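Local structure of serine acetyltransferase 1, putative (Entamoeba histolytica, 7BW9) at residues K87-L92 with I141-D147; Q136-H140 with H167-G173; T203-M207 with R222-I226; V248-C254 with Q264-I268. The protein probably transfers an acetyl group to serine on the route to cysteine, and binds cysteine itself in a pocket formed between subunits. One frame throughout, in Å; residues are numbered along the deposited sequence.

Overall arrangement
Contacts 1 and 2 share helix 128-144 but use it differently. Contact 1 packs its last turn and the loop beyond against helix 82-94, an apolar helix-helix seam that ends at an exposed lysine and a partly covered asparagine. Contact 2, centred about 11 Å away, ties the same helix to the start of the left-handed beta-helix through side-chain N-H groups given to backbone carbonyls. Contacts 3 and 4 lie farther along that beta-helix. Contact 3, buried, joins two consecutive sides of one coil, where a long excursion (206-222) leaves and returns beside the bound cysteine. Contact 4, partly buried, pairs parallel strand backbones at a sheet edge that a second subunit continues.

Contact 1: residues K87-L92 with I141-D147; sequences KCITAL and ILYMNGD
The amide of Asn145 lays one face on the methyl of Ala91, with ND2 3.4 Å from Ala91 CB. The amide is held in that attitude by its own helix. ND2 gives a nearly straight bond to the carbonyl of Ile141, 2.8 Å from ND2 to O at 169°, and this acceptor lies in the amide plane. The backbone N of Asn145 reaches the same oxygen from the opposite face of its carbonyl plane, so one helix carbonyl serves two donors. The Lys87 chain, extended until its last torsion bends, runs obliquely past Asn145 and brings CE to 3.3 Å from Asn145 O. On the buried side the thiol of Cys88 reaches over the end of the other helix. With chi1 at -69°, SG lies beside its own backbone N and touches both Leu142 O and Asp147 CB, each at 3.7 Å. Next along the seam, Ile141 CG2 packs on Ala91 CB at 3.8 Å, while one methyl of Leu142 fits against Cys88 CB and Leu92 CD2. Ile76 of helix 58-79 closes over Cys88 and Asp147, whose carboxylate caps the next helix at Tyr150 N. The turn is a Schellman motif: Gly146, with positive phi, is its C-prime residue, Gly146 N bonds to Tyr143 O and Asp147 N to Leu142 O, ending one helix of the helical domain just before the next begins.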
loop_
_atom_site.group_PDB
_atom_site.type_symbol
_atom_site.label_atom_id
_atom_site.label_comp_id
_atom_site.label_asym_id
_atom_site.label_seq_id
_atom_site.Cartn_x
_atom_site.Cartn_y
_atom_site.Cartn_z
ATOM N N LYS A 87 -9.958 -8.106 -30.287
ATOM C CA LYS A 87 -9.267 -6.915 -30.779
ATOM C C LYS A 87 -8.187 -6.468 -29.796
ATOM O O LYS A 87 -7.036 -6.220 -30.186
ATOM C CB LYS A 87 -10.288 -5.802 -31.028
ATOM C CG LYS A 87 -9.714 -4.439 -31.363
ATOM C CD LYS A 87 -10.847 -3.433 -31.586
ATOM C CE LYS A 87 -10.358 -1.982 -31.522
ATOM N NZ LYS A 87 -9.301 -1.707 -32.543
ATOM N N CYS A 88 -8.529 -6.405 -28.504
ATOM C CA CYS A 88 -7.558 -5.971 -27.503
ATOM C C CYS A 88 -6.382 -6.928 -27.427
ATOM O O CYS A 88 -5.224 -6.500 -27.347
ATOM C CB CYS A 88 -8.241 -5.839 -26.143
ATOM S SG CYS A 88 -9.403 -4.438 -26.119
ATOM N N ILE A 89 -6.668 -8.230 -27.466
ATOM C CA ILE A 89 -5.636 -9.254 -27.379
ATOM C C ILE A 89 -4.700 -9.173 -28.575
ATOM O O ILE A 89 -3.476 -9.326 -28.447
ATOM C CB ILE A 89 -6.319 -10.633 -27.282
ATOM C CG1 ILE A 89 -6.872 -10.825 -25.879
ATOM C CG2 ILE A 89 -5.403 -11.764 -27.738
ATOM C CD1 ILE A 89 -6.001 -10.244 -24.839
ATOM N N THR A 90 -5.266 -8.976 -29.763
ATOM C CA THR A 90 -4.442 -8.937 -30.961
ATOM C C THR A 90 -3.445 -7.795 -30.873
ATOM O O THR A 90 -2.246 -7.977 -31.117
ATOM C CB THR A 90 -5.338 -8.816 -32.199
ATOM O OG1 THR A 90 -6.153 -9.994 -32.291
ATOM C CG2 THR A 90 -4.508 -8.667 -33.479
ATOM N N ALA A 91 -3.919 -6.620 -30.467
ATOM C CA ALA A 91 -3.027 -5.475 -30.323
ATOM C C ALA A 91 -1.951 -5.747 -29.281
ATOM O O ALA A 91 -0.779 -5.419 -29.496
ATOM C CB ALA A 91 -3.824 -4.223 -29.968
ATOM N N LEU A 92 -2.320 -6.399 -28.169
ATOM C CA LEU A 92 -1.348 -6.699 -27.121
ATOM C C LEU A 92 -0.262 -7.648 -27.619
ATOM O O LEU A 92 0.932 -7.416 -27.396
ATOM C CB LEU A 92 -2.054 -7.298 -25.904
ATOM C CG LEU A 92 -1.125 -7.803 -24.789
ATOM C CD1 LEU A 92 -0.133 -6.724 -24.321
ATOM C CD2 LEU A 92 -1.935 -8.306 -23.607
ATOM N N ILE A 141 -2.323 -0.670 -23.672
ATOM C CA ILE A 141 -2.711 -1.147 -24.998
ATOM C C ILE A 141 -4.145 -1.647 -24.979
ATOM O O ILE A 141 -4.906 -1.434 -25.928
ATOM C CB ILE A 141 -1.734 -2.229 -25.484
ATOM C CG1 ILE A 141 -0.374 -1.584 -25.739
ATOM C CG2 ILE A 141 -2.264 -2.910 -26.770
ATOM C CD1 ILE A 141 0.702 -2.536 -25.837
ATOM N N LEU A 142 -4.545 -2.296 -23.889
ATOM C CA LEU A 142 -5.927 -2.732 -23.773
ATOM C C LEU A 142 -6.860 -1.531 -23.780
ATOM O O LEU A 142 -7.846 -1.495 -24.527
ATOM C CB LEU A 142 -6.100 -3.566 -22.505
ATOM C CG LEU A 142 -5.154 -4.767 -22.425
ATOM C CD1 LEU A 142 -5.316 -5.495 -21.096
ATOM C CD2 LEU A 142 -5.409 -5.711 -23.607
ATOM N N TYR A 143 -6.522 -0.511 -22.986
ATOM C CA TYR A 143 -7.373 0.669 -22.869
ATOM C C TYR A 143 -7.500 1.389 -24.208
ATOM O O TYR A 143 -8.604 1.772 -24.611
ATOM C CB TYR A 143 -6.812 1.591 -21.782
ATOM C CG TYR A 143 -7.430 2.974 -21.691
ATOM C CD1 TYR A 143 -7.017 3.996 -22.543
ATOM C CD2 TYR A 143 -8.383 3.274 -20.712
ATOM C CE1 TYR A 143 -7.560 5.269 -22.464
ATOM C CE2 TYR A 143 -8.930 4.556 -20.612
ATOM C CZ TYR A 143 -8.509 5.547 -21.488
ATOM O OH TYR A 143 -9.028 6.820 -21.411
ATOM N N MET A 144 -6.377 1.561 -24.918
ATOM C CA MET A 144 -6.373 2.274 -26.195
ATOM C C MET A 144 -7.169 1.548 -27.276
ATOM O O MET A 144 -7.632 2.186 -28.227
ATOM C CB MET A 144 -4.936 2.485 -26.683
ATOM C CG MET A 144 -4.136 3.519 -25.900
ATOM S SD MET A 144 -4.934 5.138 -25.786
ATOM C CE MET A 144 -5.192 5.477 -27.537
ATOM N N ASN A 145 -7.345 0.235 -27.162
ATOM C CA ASN A 145 -8.160 -0.489 -28.121
ATOM C C ASN A 145 -9.579 -0.723 -27.629
ATOM O O ASN A 145 -10.311 -1.510 -28.233
ATOM C CB ASN A 145 -7.482 -1.796 -28.496
ATOM C CG ASN A 145 -6.248 -1.572 -29.348
ATOM O OD1 ASN A 145 -6.313 -1.643 -30.571
ATOM N ND2 ASN A 145 -5.118 -1.293 -28.705
ATOM N N GLY A 146 -9.991 -0.039 -26.567
ATOM C CA GLY A 146 -11.399 0.126 -26.246
ATOM C C GLY A 146 -11.855 -0.507 -24.956
ATOM O O GLY A 146 -13.020 -0.309 -24.579
ATOM N N ASP A 147 -11.015 -1.272 -24.256
ATOM C CA ASP A 147 -11.430 -1.924 -23.012
ATOM C C ASP A 147 -11.068 -1.015 -21.847
ATOM O O ASP A 147 -9.935 -1.031 -21.359
ATOM C CB ASP A 147 -10.774 -3.291 -22.853
ATOM C CG ASP A 147 -10.667 -3.711 -21.392
ATOM O OD1 ASP A 147 -11.634 -3.468 -20.628
ATOM O OD2 ASP A 147 -9.597 -4.228 -20.992
#

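Contact 2: residues Q136-H140 with H167-G173; sequences QRVAH and HPGTSIG
The imidazole of His140 has Thr170 O over one face, off-centre and 3.1 Å from the ring plane, with a bridging water over the same face and Pro168 O at the edge. There ND1 donates to Pro168 O at 2.8 Å, in both ring and carbonyl planes. Thr170 O, also near ND1, is too far off the N-H direction to be bonded. The His167 ring has Pro168 CD over one face and takes a bond at its edge, from Gly169 N to ND1. The Arg137 guanidinium takes its acceptors along an edge: NH1 bonds to Ile172 O in the guanidinium plane yet above the carbonyl plane, and NH2 holds Gly173 O at 2.8 Å. Gln136 bends at chi2 (-84°), carrying NE2 to His167 O at 3.3 Å and Thr170 O at 3.0 Å. The water donates to Gln136 OE1 and Thr170 O. Five carbonyls between His167 and Gly173 thus receive side-chain N-H groups from one helix. Asp106 of helix 96-113 forms a salt bridge with Arg137 NE, Met155 of helix 148-162 packs beside Gln136, Ala139 and Pro168, and strand 171-172 pairs onward with 191-192, joining helical domain to beta-helix.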
loop_
_atom_site.group_PDB
_atom_site.type_symbol
_atom_site.label_atom_id
_atom_site.label_comp_id
_atom_site.label_asym_id
_atom_site.label_seq_id
_atom_site.Cartn_x
_atom_site.Cartn_y
_atom_site.Cartn_z
ATOM N N GLN A 136 1.367 -1.554 -16.456
ATOM C CA GLN A 136 0.764 -0.375 -17.084
ATOM C C GLN A 136 0.914 -0.408 -18.598
ATOM O O GLN A 136 -0.025 -0.068 -19.326
ATOM C CB GLN A 136 1.377 0.916 -16.532
ATOM C CG GLN A 136 0.443 2.164 -16.692
ATOM C CD GLN A 136 0.541 2.818 -18.060
ATOM O OE1 GLN A 136 1.555 2.682 -18.738
ATOM N NE2 GLN A 136 -0.523 3.500 -18.485
ATOM N N ARG A 137 2.091 -0.800 -19.090
ATOM C CA ARG A 137 2.294 -0.846 -20.532
ATOM C C ARG A 137 1.414 -1.907 -21.190
ATOM O O ARG A 137 0.967 -1.720 -22.328
ATOM C CB ARG A 137 3.781 -1.061 -20.823
ATOM C CG ARG A 137 4.622 0.097 -20.246
ATOM C CD ARG A 137 5.946 0.256 -20.937
ATOM N NE ARG A 137 6.823 1.252 -20.317
ATOM C CZ ARG A 137 6.742 2.569 -20.533
ATOM N NH1 ARG A 137 5.807 3.061 -21.335
ATOM N NH2 ARG A 137 7.607 3.392 -19.950
ATOM N N VAL A 138 1.116 -3.003 -20.481
ATOM C CA VAL A 138 0.129 -3.953 -20.982
ATOM C C VAL A 138 -1.257 -3.331 -20.958
ATOM O O VAL A 138 -1.962 -3.309 -21.974
ATOM C CB VAL A 138 0.161 -5.254 -20.159
ATOM C CG1 VAL A 138 -1.094 -6.056 -20.420
ATOM C CG2 VAL A 138 1.421 -6.046 -20.474
ATOM N N ALA A 139 -1.661 -2.813 -19.793
ATOM C CA ALA A 139 -3.014 -2.287 -19.623
ATOM C C ALA A 139 -3.307 -1.177 -20.615
ATOM O O ALA A 139 -4.439 -1.046 -21.090
ATOM C CB ALA A 139 -3.201 -1.753 -18.198
ATOM N N HIS A 140 -2.305 -0.342 -20.900
ATOM C CA HIS A 140 -2.523 0.830 -21.749
ATOM C C HIS A 140 -2.892 0.428 -23.175
ATOM O O HIS A 140 -3.693 1.104 -23.831
ATOM C CB HIS A 140 -1.280 1.715 -21.734
ATOM C CG HIS A 140 -1.402 2.955 -22.565
ATOM N ND1 HIS A 140 -2.341 3.931 -22.316
ATOM C CD2 HIS A 140 -0.687 3.383 -23.637
ATOM C CE1 HIS A 140 -2.205 4.903 -23.203
ATOM N NE2 HIS A 140 -1.213 4.590 -24.018
ATOM N N HIS A 167 -3.333 5.235 -13.928
ATOM C CA HIS A 167 -4.492 4.911 -14.740
ATOM C C HIS A 167 -4.063 4.198 -16.028
ATOM O O HIS A 167 -3.000 4.482 -16.581
ATOM C CB HIS A 167 -5.280 6.174 -15.075
ATOM C CG HIS A 167 -6.676 5.904 -15.533
ATOM N ND1 HIS A 167 -6.981 5.584 -16.839
ATOM C CD2 HIS A 167 -7.850 5.884 -14.855
ATOM C CE1 HIS A 167 -8.282 5.371 -16.946
ATOM N NE2 HIS A 167 -8.834 5.554 -15.759
ATOM N N PRO A 168 -4.868 3.247 -16.515
ATOM C CA PRO A 168 -4.523 2.596 -17.790
ATOM C C PRO A 168 -4.463 3.556 -18.968
ATOM O O PRO A 168 -3.744 3.295 -19.943
ATOM C CB PRO A 168 -5.634 1.543 -17.967
ATOM C CG PRO A 168 -6.773 2.039 -17.104
ATOM C CD PRO A 168 -6.114 2.715 -15.933
ATOM N N GLY A 169 -5.190 4.668 -18.912
ATOM C CA GLY A 169 -5.135 5.642 -19.990
ATOM C C GLY A 169 -3.883 6.488 -20.021
ATOM O O GLY A 169 -3.588 7.088 -21.057
ATOM N N THR A 170 -3.127 6.543 -18.923
ATOM C CA THR A 170 -1.925 7.372 -18.883
ATOM C C THR A 170 -0.976 7.026 -20.033
ATOM O O THR A 170 -0.740 5.855 -20.325
ATOM C CB THR A 170 -1.217 7.183 -17.541
ATOM O OG1 THR A 170 -2.134 7.454 -16.475
ATOM C CG2 THR A 170 -0.031 8.105 -17.422
ATOM N N SER A 171 -0.450 8.061 -20.693
ATOM C CA SER A 171 0.537 7.929 -21.760
ATOM C C SER A 171 1.929 8.214 -21.201
ATOM O O SER A 171 2.185 9.318 -20.698
ATOM C CB SER A 171 0.217 8.904 -22.897
ATOM O OG SER A 171 1.169 8.782 -23.928
ATOM N N ILE A 172 2.827 7.237 -21.299
ATOM C CA ILE A 172 4.129 7.311 -20.641
ATOM C C ILE A 172 5.228 6.954 -21.631
ATOM O O ILE A 172 5.204 5.870 -22.221
ATOM C CB ILE A 172 4.188 6.374 -19.417
ATOM C CG1 ILE A 172 3.098 6.773 -18.415
ATOM C CG2 ILE A 172 5.606 6.390 -18.799
ATOM C CD1 ILE A 172 2.990 5.856 -17.192
ATOM N N GLY A 173 6.215 7.836 -21.768
ATOM C CA GLY A 173 7.343 7.589 -22.640
ATOM C C GLY A 173 8.352 6.630 -22.030
ATOM O O GLY A 173 8.108 5.967 -21.020
HETATM O O HOH W 1 1.689 4.341 -21.031
#

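Contact 3: residues T203-M207 with R222-I226; sequences TLGAM and RHPTI. With CYS (cysteine), chain E.
Leu204 and Pro224 carry the apolar half of this contact: the proline ring lies against the strand at Leu204, its CD 3.6 Å from Leu204 C and 4.2 Å from Leu204 CB. Farther along, Ile226 CD1 comes near Leu204 CD1 in one of two conformers, so that this contact is less certain. Ile192 and Ile232 pack on Leu204, and Val238 on both Leu204 and Pro224. Ala206 carries the other half. Its CA, 3.4 Å from Arg222 O, makes a CA-H...O contact, and a water accepts from Met207 N and donates to the same Arg222 O. The imidazole of His223 brings its edge up to the backbone, with CD2 3.4 Å from Ala206 N, while its ND1 is hydrogen-bonded to Thr189 OG1. That leaves NE2 turned to the bound cysteine, 3.3 Å from the ligand SG. Arg222, whose chi1 of 59° sets CG between its backbone N and carbonyl carbon, then runs extended to grip the ligand carboxylate edge-on: NE bonds to OXT at 2.8 Å and 170°, and NH2 to O at 2.8 Å. Glu188 also forms a salt bridge with NH2, which would help to hold the guanidinium in position. Asp114 and Asp179 of a neighbouring subunit bind the same cysteine. The arrangement is an inter-subunit amino-acid pocket on a left-handed beta-helix, consistent with the serine site of this acetyltransferase family.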
loop_
_atom_site.group_PDB
_atom_site.type_symbol
_atom_site.label_atom_id
_atom_site.label_comp_id
_atom_site.label_asym_id
_atom_site.label_seq_id
_atom_site.Cartn_x
_atom_site.Cartn_y
_atom_site.Cartn_z
ATOM N N THR A 203 1.488 13.209 -6.857
ATOM C CA THR A 203 0.259 13.196 -7.633
ATOM C C THR A 203 0.440 13.982 -8.924
ATOM O O THR A 203 0.895 15.139 -8.905
ATOM C CB THR A 203 -0.913 13.777 -6.839
ATOM O OG1 THR A 203 -1.239 12.907 -5.752
ATOM C CG2 THR A 203 -2.140 13.941 -7.732
ATOM N N LEU A 204 0.076 13.354 -10.038
ATOM C CA LEU A 204 -0.162 14.051 -11.297
ATOM C C LEU A 204 -1.656 13.894 -11.539
ATOM O O LEU A 204 -2.109 12.982 -12.233
ATOM C CB LEU A 204 0.705 13.471 -12.453
ATOM C CG LEU A 204 2.226 13.532 -12.237
ATOM C CD1 LEU A 204 2.977 12.706 -13.271
ATOM C CD2 LEU A 204 2.709 14.968 -12.307
ATOM N N GLY A 205 -2.430 14.759 -10.897
ATOM C CA GLY A 205 -3.850 14.529 -10.761
ATOM C C GLY A 205 -4.691 15.656 -11.305
ATOM O O GLY A 205 -4.176 16.574 -11.948
ATOM N N ALA A 206 -5.990 15.594 -11.044
ATOM C CA ALA A 206 -6.903 16.661 -11.501
ATOM C C ALA A 206 -7.003 17.734 -10.415
ATOM O O ALA A 206 -6.532 17.495 -9.297
ATOM C CB ALA A 206 -8.251 16.081 -11.806
ATOM N N MET A 207 -7.569 18.884 -10.758
ATOM C CA MET A 207 -7.778 19.938 -9.740
ATOM C C MET A 207 -8.737 19.353 -8.702
ATOM O O MET A 207 -9.744 18.775 -9.090
ATOM C CB MET A 207 -8.402 21.189 -10.356
ATOM C CG MET A 207 -7.426 22.325 -10.558
ATOM S SD MET A 207 -6.187 22.570 -9.256
ATOM C CE MET A 207 -7.179 22.542 -7.766
ATOM N N ARG A 222 -7.535 16.760 -18.250
ATOM C CA ARG A 222 -7.733 17.300 -16.911
ATOM C C ARG A 222 -6.576 16.976 -15.974
ATOM O O ARG A 222 -6.615 17.356 -14.804
ATOM C CB ARG A 222 -9.050 16.779 -16.321
ATOM C CG ARG A 222 -9.127 15.239 -16.229
ATOM C CD ARG A 222 -10.534 14.753 -15.829
ATOM N NE ARG A 222 -10.546 13.363 -15.373
ATOM C CZ ARG A 222 -10.612 12.293 -16.172
ATOM N NH1 ARG A 222 -10.690 12.437 -17.497
ATOM N NH2 ARG A 222 -10.617 11.066 -15.643
ATOM N N HIS A 223 -5.551 16.295 -16.458
ATOM C CA HIS A 223 -4.375 15.878 -15.716
ATOM C C HIS A 223 -3.166 16.466 -16.415
ATOM O O HIS A 223 -3.264 16.888 -17.570
ATOM C CB HIS A 223 -4.265 14.341 -15.673
ATOM C CG HIS A 223 -5.451 13.667 -15.057
ATOM N ND1 HIS A 223 -6.353 12.929 -15.791
ATOM C CD2 HIS A 223 -5.895 13.631 -13.775
ATOM C CE1 HIS A 223 -7.301 12.467 -14.996
ATOM N NE2 HIS A 223 -7.045 12.873 -13.764
ATOM N N PRO A 224 -2.011 16.505 -15.762
ATOM C CA PRO A 224 -0.858 17.198 -16.341
ATOM C C PRO A 224 -0.191 16.434 -17.473
ATOM O O PRO A 224 -0.230 15.198 -17.557
ATOM C CB PRO A 224 0.110 17.334 -15.158
ATOM C CG PRO A 224 -0.742 17.191 -13.947
ATOM C CD PRO A 224 -1.796 16.206 -14.338
ATOM N N THR A 225 0.457 17.219 -18.329
ATOM C CA THR A 225 1.434 16.761 -19.315
ATOM C C THR A 225 2.819 17.185 -18.859
ATOM O O THR A 225 3.045 18.373 -18.581
ATOM C CB THR A 225 1.170 17.384 -20.691
ATOM O OG1 THR A 225 -0.039 16.866 -21.239
ATOM C CG2 THR A 225 2.326 17.101 -21.661
ATOM N N ILE A 226 3.749 16.239 -18.774
ATOM C CA ILE A 226 5.105 16.610 -18.397
ATOM C C ILE A 226 6.062 16.184 -19.503
ATOM O O ILE A 226 5.846 15.189 -20.198
ATOM C CB ILE A 226 5.507 16.034 -17.020
ATOM C CG1 ILE A 226 5.853 14.552 -17.102
ATOM C CG2 ILE A 226 4.374 16.231 -16.005
ATOM C CD1 ILE A 226 6.084 13.941 -15.735
HETATM N N CYS E . -9.980 10.298 -10.452
HETATM C CA CYS E . -10.148 11.757 -10.684
HETATM C C CYS E . -10.148 12.050 -12.192
HETATM O O CYS E . -10.010 11.100 -12.954
HETATM C CB CYS E . -9.065 12.568 -9.980
HETATM S SG CYS E . -7.376 12.193 -10.513
HETATM O OXT CYS E . -10.301 13.179 -12.565
HETATM O O HOH W 2 -8.428 18.947 -13.414
#

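Contact 4: residues V248-C254 with Q264-I268; sequences VKIGANC and QIVFI
Three backbone bonds join Lys249-Gly251 to Gln264-Val266 as neighbouring parallel strands on successive coils of the left-handed beta-helix. Gly251 N reaches Val266 O at 2.7 Å, Val266 N reaches Lys249 O at 2.9 Å and a nearly straight 175°, and Lys249 N gives the longest of the three to Gln264 O. Lys249 pairs with Ile265 and Ile250 with Val266, so alternate residues turn to opposite faces. Two weaker CA-H contacts reinforce the pairing, one from Val248 to Gln264 O and one from Ile265 to Lys249 O. On the face that bears Ile250 and Val266 the packing is apolar. Val248 CG1 approaches Val266 CG2 at 4.4 Å, and Ile260 from the intervening loop touches both valines. Past the paired residues the strands separate at the type II turn Gly251-Cys254, where a water bridges them, donating to Ala252 O and accepting from Ile268 N. Strand 264-267 ends the sheet within this chain but not in the assembly, since a second subunit adds an antiparallel strand to it; in a third, Phe209 packs on Lys249 and Ile265. At the turn, Cys254 SG lies beside its own backbone N (chi1 -82°), where it meets Phe267 CA at 3.6 Å. The Ile268 side chain reaches toward the same turn, its CD1 3.6 Å from Asn253 CB.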
loop_
_atom_site.group_PDB
_atom_site.type_symbol
_atom_site.label_atom_id
_atom_site.label_comp_id
_atom_site.label_asym_id
_atom_site.label_seq_id
_atom_site.Cartn_x
_atom_site.Cartn_y
_atom_site.Cartn_z
ATOM N N VAL A 248 12.700 20.068 -16.060
ATOM C CA VAL A 248 12.191 20.731 -14.865
ATOM C C VAL A 248 12.403 19.793 -13.684
ATOM O O VAL A 248 12.178 18.578 -13.798
ATOM C CB VAL A 248 10.708 21.106 -15.030
ATOM C CG1 VAL A 248 10.064 21.461 -13.673
ATOM C CG2 VAL A 248 10.569 22.258 -16.019
ATOM N N LYS A 249 12.910 20.341 -12.580
ATOM C CA LYS A 249 13.038 19.633 -11.307
ATOM C C LYS A 249 12.072 20.260 -10.306
ATOM O O LYS A 249 12.137 21.469 -10.044
ATOM C CB LYS A 249 14.467 19.701 -10.771
ATOM C CG LYS A 249 15.553 19.588 -11.829
ATOM C CD LYS A 249 15.922 18.141 -12.087
ATOM C CE LYS A 249 17.076 18.004 -13.084
ATOM N NZ LYS A 249 18.407 18.332 -12.482
ATOM N N ILE A 250 11.173 19.456 -9.757
ATOM C CA ILE A 250 10.191 19.945 -8.793
ATOM C C ILE A 250 10.560 19.424 -7.407
ATOM O O ILE A 250 10.682 18.207 -7.197
ATOM C CB ILE A 250 8.768 19.556 -9.204
ATOM C CG1 ILE A 250 8.423 20.240 -10.530
ATOM C CG2 ILE A 250 7.771 19.918 -8.104
ATOM C CD1 ILE A 250 7.300 19.584 -11.295
ATOM N N GLY A 251 10.765 20.351 -6.472
ATOM C CA GLY A 251 11.156 19.980 -5.132
ATOM C C GLY A 251 10.031 19.310 -4.363
ATOM O O GLY A 251 8.858 19.387 -4.713
ATOM N N ALA A 252 10.415 18.657 -3.271
ATOM C CA ALA A 252 9.470 17.913 -2.450
ATOM C C ALA A 252 8.348 18.802 -1.928
ATOM O O ALA A 252 8.558 19.975 -1.632
ATOM C CB ALA A 252 10.203 17.266 -1.275
ATOM N N ASN A 253 7.147 18.231 -1.835
ATOM C CA ASN A 253 5.964 18.829 -1.220
ATOM C C ASN A 253 5.440 20.057 -1.957
ATOM O O ASN A 253 4.522 20.712 -1.460
ATOM C CB ASN A 253 6.211 19.179 0.259
ATOM C CG ASN A 253 6.078 17.971 1.145
ATOM O OD1 ASN A 253 5.770 16.874 0.658
ATOM N ND2 ASN A 253 6.302 18.147 2.447
ATOM N N CYS A 254 5.967 20.367 -3.141
ATOM C CA CYS A 254 5.436 21.472 -3.934
ATOM C C CYS A 254 3.972 21.261 -4.300
ATOM O O CYS A 254 3.507 20.136 -4.514
ATOM C CB CYS A 254 6.242 21.649 -5.219
ATOM S SG CYS A 254 7.747 22.594 -4.975
ATOM N N GLN A 264 13.373 24.892 -15.589
ATOM C CA GLN A 264 13.073 25.495 -14.297
ATOM C C GLN A 264 13.340 24.531 -13.146
ATOM O O GLN A 264 13.033 23.338 -13.235
ATOM C CB GLN A 264 11.609 25.930 -14.227
ATOM C CG GLN A 264 11.204 26.967 -15.233
ATOM C CD GLN A 264 11.997 28.225 -15.070
ATOM O OE1 GLN A 264 11.755 29.008 -14.158
ATOM N NE2 GLN A 264 12.975 28.418 -15.941
ATOM N N ILE A 265 13.881 25.065 -12.053
ATOM C CA ILE A 265 13.879 24.404 -10.751
ATOM C C ILE A 265 12.797 25.058 -9.904
ATOM O O ILE A 265 12.788 26.284 -9.754
ATOM C CB ILE A 265 15.242 24.528 -10.052
ATOM C CG1 ILE A 265 16.370 23.986 -10.929
ATOM C CG2 ILE A 265 15.200 23.825 -8.706
ATOM C CD1 ILE A 265 17.728 24.069 -10.263
ATOM N N VAL A 266 11.860 24.252 -9.411
ATOM C CA VAL A 266 10.700 24.759 -8.624
ATOM C C VAL A 266 10.787 24.209 -7.203
ATOM O O VAL A 266 11.026 23.014 -7.045
ATOM C CB VAL A 266 9.375 24.378 -9.299
ATOM C CG1 VAL A 266 8.183 24.992 -8.605
ATOM C CG2 VAL A 266 9.378 24.728 -10.771
ATOM N N PHE A 267 10.543 25.065 -6.219
ATOM C CA PHE A 267 10.665 24.659 -4.801
ATOM C C PHE A 267 9.780 25.543 -3.922
ATOM O O PHE A 267 9.464 26.674 -4.311
ATOM C CB PHE A 267 12.126 24.814 -4.376
ATOM C CG PHE A 267 12.722 26.150 -4.728
ATOM C CD1 PHE A 267 13.215 26.400 -5.998
ATOM C CD2 PHE A 267 12.753 27.177 -3.805
ATOM C CE1 PHE A 267 13.747 27.636 -6.326
ATOM C CE2 PHE A 267 13.273 28.417 -4.136
ATOM C CZ PHE A 267 13.774 28.646 -5.393
ATOM N N ILE A 268 9.442 25.039 -2.736
ATOM C CA ILE A 268 8.654 25.813 -1.733
ATOM C C ILE A 268 9.466 27.067 -1.371
ATOM O O ILE A 268 10.680 26.957 -1.192
ATOM C CB ILE A 268 8.275 24.919 -0.535
ATOM C CG1 ILE A 268 7.309 23.813 -0.971
ATOM C CG2 ILE A 268 7.712 25.755 0.602
ATOM C CD1 ILE A 268 7.395 22.545 -0.171
HETATM O O HOH W 3 10.146 22.102 -2.375
#